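Local structure of alternansucrase (Leuconostoc mesenteroides, 6HVG) at residues Q448-Y453 and T472-L477; Y453-S458 and I464-T469. The protein is a large multidomain member of glycoside hydrolase family 70, with a TIM-barrel-related core, a bound calcium ion and choline-binding-type repeats. All blocks are in the same frame, centred on the assembly; numbering follows the deposited sequence.

Followed from the N terminus, the chain enters this region through helix 447-462, which serves both contacts; its two segments share Tyr453 as a boundary residue. Just past the end of this helix the chain doubles back, and interaction 2 closes the short loop by laying residues 464-469 along residues 453-458. Interaction 1 closes a wider loop: 472-477, the start of helix 474-495, returns to 448-453. Interaction 2 is therefore nested inside interaction 1, and nothing crosses. Their centres are about 9 Å apart, and they touch where Ala451 packs against the backbone of Tyr468 and Leu454 against that of Leu477. Together they show how two helices and their connector become one packed unit.

Interaction 1 (Q448-Y453 and T472-L477); sequences QTQANY and TSQKTL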
loop_
_atom_site.group_PDB
_atom_site.type_symbol
_atom_site.label_atom_id
_atom_site.label_comp_id
_atom_site.label_asym_id
_atom_site.label_seq_id
_atom_site.Cartn_x
_atom_site.Cartn_y
_atom_site.Cartn_z
ATOM N N GLN A 448 17.367 -27.535 -16.918
ATOM C CA GLN A 448 17.309 -27.127 -15.513
ATOM C C GLN A 448 16.003 -27.567 -14.873
ATOM O O GLN A 448 16.008 -28.191 -13.826
ATOM C CB GLN A 448 17.429 -25.601 -15.402
ATOM C CG GLN A 448 17.525 -25.045 -13.991
ATOM C CD GLN A 448 18.745 -25.526 -13.235
ATOM O OE1 GLN A 448 19.812 -24.895 -13.276
ATOM N NE2 GLN A 448 18.618 -26.669 -12.584
ATOM N N THR A 449 14.881 -27.264 -15.527
ATOM C CA THR A 449 13.592 -27.679 -15.039
ATOM C C THR A 449 13.502 -29.191 -14.999
ATOM O O THR A 449 12.994 -29.762 -14.044
ATOM C CB THR A 449 12.462 -27.151 -15.921
ATOM O OG1 THR A 449 12.586 -25.742 -16.070
ATOM C CG2 THR A 449 11.099 -27.443 -15.274
ATOM N N GLN A 450 13.988 -29.860 -16.033
ATOM C CA GLN A 450 13.963 -31.324 -16.045
ATOM C C GLN A 450 14.709 -31.880 -14.845
ATOM O O GLN A 450 14.225 -32.785 -14.190
ATOM C CB GLN A 450 14.570 -31.883 -17.343
ATOM C CG GLN A 450 14.537 -33.402 -17.441
ATOM C CD GLN A 450 14.679 -33.907 -18.846
ATOM O OE1 GLN A 450 14.901 -33.129 -19.777
ATOM N NE2 GLN A 450 14.611 -35.228 -19.021
ATOM N N ALA A 451 15.902 -31.351 -14.591
ATOM C CA ALA A 451 16.729 -31.834 -13.490
ATOM C C ALA A 451 16.064 -31.559 -12.148
ATOM O O ALA A 451 16.169 -32.369 -11.213
ATOM C CB ALA A 451 18.111 -31.211 -13.533
ATOM N N ASN A 452 15.392 -30.413 -12.048
ATOM C CA ASN A 452 14.706 -30.056 -10.805
ATOM C C ASN A 452 13.495 -30.955 -10.560
ATOM O O ASN A 452 13.282 -31.409 -9.438
ATOM C CB ASN A 452 14.292 -28.586 -10.802
ATOM C CG ASN A 452 15.471 -27.643 -10.644
ATOM O OD1 ASN A 452 16.541 -28.035 -10.213
ATOM N ND2 ASN A 452 15.264 -26.388 -10.971
ATOM N N TYR A 453 12.724 -31.220 -11.608
ATOM C CA TYR A 453 11.607 -32.145 -11.529
ATOM C C TYR A 453 12.077 -33.500 -11.030
ATOM O O TYR A 453 11.485 -34.051 -10.123
ATOM C CB TYR A 453 10.938 -32.306 -12.894
ATOM C CG TYR A 453 10.037 -33.521 -13.023
ATOM C CD1 TYR A 453 8.707 -33.477 -12.631
ATOM C CD2 TYR A 453 10.509 -34.699 -13.548
ATOM C CE1 TYR A 453 7.878 -34.583 -12.762
ATOM C CE2 TYR A 453 9.694 -35.819 -13.682
ATOM C CZ TYR A 453 8.380 -35.758 -13.297
ATOM O OH TYR A 453 7.606 -36.883 -13.439
ATOM N N THR A 472 23.930 -32.154 -16.422
ATOM C CA THR A 472 23.745 -33.579 -16.625
ATOM C C THR A 472 23.292 -33.795 -18.057
ATOM O O THR A 472 22.566 -32.955 -18.610
ATOM C CB THR A 472 22.675 -34.135 -15.671
ATOM O OG1 THR A 472 23.047 -33.858 -14.324
ATOM C CG2 THR A 472 22.477 -35.644 -15.852
ATOM N N SER A 473 23.727 -34.905 -18.659
ATOM C CA SER A 473 23.473 -35.135 -20.072
ATOM C C SER A 473 21.996 -35.345 -20.278
ATOM O O SER A 473 21.296 -35.803 -19.388
ATOM C CB SER A 473 24.252 -36.349 -20.595
ATOM O OG SER A 473 23.556 -37.568 -20.391
ATOM N N GLN A 474 21.531 -35.018 -21.469
ATOM C CA GLN A 474 20.134 -35.135 -21.778
ATOM C C GLN A 474 19.694 -36.596 -21.723
ATOM O O GLN A 474 18.582 -36.890 -21.281
ATOM C CB GLN A 474 19.861 -34.541 -23.158
ATOM C CG GLN A 474 18.395 -34.384 -23.482
ATOM C CD GLN A 474 17.721 -33.384 -22.586
ATOM O OE1 GLN A 474 18.053 -32.214 -22.621
ATOM N NE2 GLN A 474 16.769 -33.845 -21.758
ATOM N N LYS A 475 20.538 -37.500 -22.213
ATOM C CA LYS A 475 20.216 -38.927 -22.223
ATOM C C LYS A 475 19.975 -39.422 -20.799
ATOM O O LYS A 475 18.988 -40.090 -20.537
ATOM C CB LYS A 475 21.367 -39.688 -22.862
ATOM C CG LYS A 475 21.277 -41.216 -22.810
ATOM C CD LYS A 475 20.591 -41.799 -24.031
ATOM C CE LYS A 475 20.655 -43.319 -24.043
ATOM N NZ LYS A 475 19.821 -43.887 -22.947
ATOM N N THR A 476 20.875 -39.071 -19.878
ATOM C CA THR A 476 20.762 -39.456 -18.483
ATOM C C THR A 476 19.475 -38.926 -17.860
ATOM O O THR A 476 18.810 -39.654 -17.135
ATOM C CB THR A 476 21.958 -38.949 -17.658
ATOM O OG1 THR A 476 23.174 -39.498 -18.188
ATOM C CG2 THR A 476 21.815 -39.351 -16.180
ATOM N N LEU A 477 19.117 -37.675 -18.150
ATOM C CA LEU A 477 17.921 -37.073 -17.570
ATOM C C LEU A 477 16.659 -37.762 -18.063
ATOM O O LEU A 477 15.757 -38.042 -17.274
ATOM C CB LEU A 477 17.852 -35.585 -17.894
ATOM C CG LEU A 477 18.955 -34.691 -17.308
ATOM C CD1 LEU A 477 18.894 -33.341 -17.990
ATOM C CD2 LEU A 477 18.809 -34.521 -15.814
#
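Gln450 reaches from helix 447-462 to the first turn of helix 474-495 and there meets Gln474 and Leu477. With CG anti to the backbone N (chi1 -178°) and an extended chain beyond, its amide is carried across to the other helix; the Gln474 chain bends at its second torsion and meets it at about a right angle. Gln474 NE2 donates to Gln450 OE1 over 2.8 Å. The bond is bent, 143° at the hydrogen, and although the acceptor lies in the amide plane of Gln474, the donor stands above the carbonyl plane of Gln450, 36° out of it. At its other end the Gln450 amide is held by Asn478 OD1, which takes a hydrogen bond from NE2, so partners on both heteroatoms limit its rotation.

The tight part continues with Leu477, whose CB lies alongside the same amide, 3.4 Å from Gln450 NE2. The CD2 branch of Leu477 rests 4.1 Å from Ala451 CB. All four touching residues are buried.

The outer side is looser. Gln448 and Lys475, whose CB bonds point away, are exposed, with Lys475 forming a salt bridge to Asp479 on its own helix. Ser473 holds the N-cap position, and its OG shares a hydrogen bond of 3.0 Å with Thr476 OG1.

Only 187 Å² is buried in all, a small helix-to-helix contact within a helix-loop-helix unit, consistent with the small helical domain found in family 70 enzymes.

Interaction 2 (Y453-S458 and I464-T469); sequences YLNFMS and ITTTYT
Ile464 meets Ser458 where the connector of a helix-loop-helix unit turns back along helix 447-462, and from there it runs antiparallel to the helix without forming a regular strand. Ser458 OG donates to Ile464 O over 2.7 Å, tilted 29° from the carbonyl plane. Next, Thr465 is exposed, and its OG1 lies 3.7 Å from Ser458 O.

In Thr466 it is OG1 that approaches the helix. It occupies the crowded position between backbone N and carbonyl carbon (chi1 52°), and Ser458 OG is 3.3 Å from Thr466 OG1, a weak bond at best; any share of Asn455 OD1 in the single proton is doubtful. Thr467 faces away and contributes little.

At Tyr468 the backbone meets the Asn455 amide. The bond from Tyr468 N to Asn455 OD1 is doubtful, because that oxygen is modelled too close to a neighbour, whereas Asn455 ND2 donates to Tyr468 O over 3.1 Å, in the carbonyl plane and on a lone pair. The Tyr468 side chain also touches Ala480 of helix 474-495. Thr466 CB covers one ring face near the rim, while Leu454 CB sits in plane at the edge and Leu454 CD1 approaches Tyr468 CD2 obliquely, at 3.8 Å.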
loop_
_atom_site.group_PDB
_atom_site.type_symbol
_atom_site.label_atom_id
_atom_site.label_comp_id
_atom_site.label_asym_id
_atom_site.label_seq_id
_atom_site.Cartn_x
_atom_site.Cartn_y
_atom_site.Cartn_z
ATOM N N TYR A 453 12.724 -31.220 -11.608
ATOM C CA TYR A 453 11.607 -32.145 -11.529
ATOM C C TYR A 453 12.077 -33.500 -11.030
ATOM O O TYR A 453 11.485 -34.051 -10.123
ATOM C CB TYR A 453 10.938 -32.306 -12.894
ATOM C CG TYR A 453 10.037 -33.521 -13.023
ATOM C CD1 TYR A 453 8.707 -33.477 -12.631
ATOM C CD2 TYR A 453 10.509 -34.699 -13.548
ATOM C CE1 TYR A 453 7.878 -34.583 -12.762
ATOM C CE2 TYR A 453 9.694 -35.819 -13.682
ATOM C CZ TYR A 453 8.380 -35.758 -13.297
ATOM O OH TYR A 453 7.606 -36.883 -13.439
ATOM N N LEU A 454 13.146 -34.026 -11.624
ATOM C CA LEU A 454 13.676 -35.337 -11.260
ATOM C C LEU A 454 14.113 -35.388 -9.815
ATOM O O LEU A 454 13.746 -36.326 -9.101
ATOM C CB LEU A 454 14.865 -35.730 -12.142
ATOM C CG LEU A 454 14.515 -35.958 -13.604
ATOM C CD1 LEU A 454 15.791 -36.093 -14.402
ATOM C CD2 LEU A 454 13.646 -37.195 -13.815
ATOM N N ASN A 455 14.858 -34.376 -9.376
ATOM C CA ASN A 455 15.285 -34.305 -7.981
ATOM C C ASN A 455 14.095 -34.180 -7.005
ATOM O O ASN A 455 14.097 -34.797 -5.949
ATOM C CB ASN A 455 16.232 -33.136 -7.762
ATOM C CG ASN A 455 17.543 -33.316 -8.462
ATOM O OD1 ASN A 455 17.854 -34.391 -8.959
ATOM N ND2 ASN A 455 18.329 -32.269 -8.503
ATOM N N PHE A 456 13.091 -33.381 -7.354
ATOM C CA PHE A 456 11.921 -33.201 -6.502
ATOM C C PHE A 456 11.097 -34.497 -6.351
ATOM O O PHE A 456 10.747 -34.883 -5.239
ATOM C CB PHE A 456 11.053 -32.079 -7.054
ATOM C CG PHE A 456 9.845 -31.768 -6.227
ATOM C CD1 PHE A 456 9.934 -30.895 -5.162
ATOM C CD2 PHE A 456 8.601 -32.285 -6.563
ATOM C CE1 PHE A 456 8.812 -30.570 -4.418
ATOM C CE2 PHE A 456 7.478 -31.983 -5.813
ATOM C CZ PHE A 456 7.596 -31.138 -4.728
ATOM N N MET A 457 10.790 -35.159 -7.462
ATOM C CA MET A 457 10.005 -36.397 -7.431
ATOM C C MET A 457 10.753 -37.528 -6.737
ATOM O O MET A 457 10.140 -38.308 -6.005
ATOM C CB MET A 457 9.628 -36.849 -8.834
ATOM C CG MET A 457 8.703 -35.892 -9.564
ATOM S SD MET A 457 6.980 -35.960 -9.053
ATOM C CE MET A 457 6.825 -34.363 -8.303
ATOM N N SER A 458 12.066 -37.601 -6.964
ATOM C CA SER A 458 12.951 -38.505 -6.233
ATOM C C SER A 458 12.833 -38.400 -4.711
ATOM O O SER A 458 12.790 -39.422 -4.015
ATOM C CB SER A 458 14.409 -38.201 -6.589
ATOM O OG SER A 458 14.818 -38.923 -7.712
ATOM N N ILE A 464 15.640 -43.535 -6.737
ATOM C CA ILE A 464 16.945 -43.120 -6.247
ATOM C C ILE A 464 16.932 -41.614 -6.130
ATOM O O ILE A 464 16.553 -40.926 -7.061
ATOM C CB ILE A 464 18.096 -43.508 -7.194
ATOM C CG1 ILE A 464 17.951 -44.965 -7.662
ATOM C CG2 ILE A 464 19.438 -43.258 -6.502
ATOM C CD1 ILE A 464 19.150 -45.523 -8.413
ATOM N N THR A 465 17.315 -41.096 -4.975
ATOM C CA THR A 465 17.366 -39.656 -4.805
ATOM C C THR A 465 18.537 -39.209 -5.637
ATOM O O THR A 465 19.604 -39.801 -5.562
ATOM C CB THR A 465 17.475 -39.252 -3.326
ATOM O OG1 THR A 465 16.241 -39.585 -2.662
ATOM C CG2 THR A 465 17.742 -37.744 -3.173
ATOM N N THR A 466 18.322 -38.193 -6.466
ATOM C CA THR A 466 19.311 -37.804 -7.434
ATOM C C THR A 466 19.662 -36.338 -7.300
ATOM O O THR A 466 18.803 -35.492 -7.069
ATOM C CB THR A 466 18.830 -38.106 -8.883
ATOM O OG1 THR A 466 17.524 -37.535 -9.110
ATOM C CG2 THR A 466 18.770 -39.613 -9.140
ATOM N N THR A 467 20.946 -36.052 -7.437
ATOM C CA THR A 467 21.443 -34.692 -7.589
ATOM C C THR A 467 21.686 -34.462 -9.061
ATOM O O THR A 467 22.735 -34.789 -9.589
ATOM C CB THR A 467 22.781 -34.512 -6.850
ATOM O OG1 THR A 467 22.796 -35.329 -5.672
ATOM C CG2 THR A 467 22.994 -33.035 -6.504
ATOM N N TYR A 468 20.703 -33.931 -9.749
ATOM C CA TYR A 468 20.894 -33.589 -11.133
ATOM C C TYR A 468 20.968 -32.093 -11.373
ATOM O O TYR A 468 20.240 -31.332 -10.776
ATOM C CB TYR A 468 19.779 -34.226 -11.960
ATOM C CG TYR A 468 19.892 -35.728 -12.142
ATOM C CD1 TYR A 468 21.124 -36.344 -12.385
ATOM C CD2 TYR A 468 18.744 -36.531 -12.131
ATOM C CE1 TYR A 468 21.201 -37.717 -12.578
ATOM C CE2 TYR A 468 18.818 -37.896 -12.297
ATOM C CZ TYR A 468 20.038 -38.488 -12.527
ATOM O OH TYR A 468 20.096 -39.860 -12.732
ATOM N N THR A 469 21.880 -31.690 -12.239
ATOM C CA THR A 469 22.059 -30.303 -12.617
ATOM C C THR A 469 21.708 -30.210 -14.091
ATOM O O THR A 469 21.542 -31.218 -14.785
ATOM C CB THR A 469 23.508 -29.854 -12.353
ATOM O OG1 THR A 469 23.845 -30.288 -11.052
ATOM C CG2 THR A 469 23.678 -28.346 -12.365
#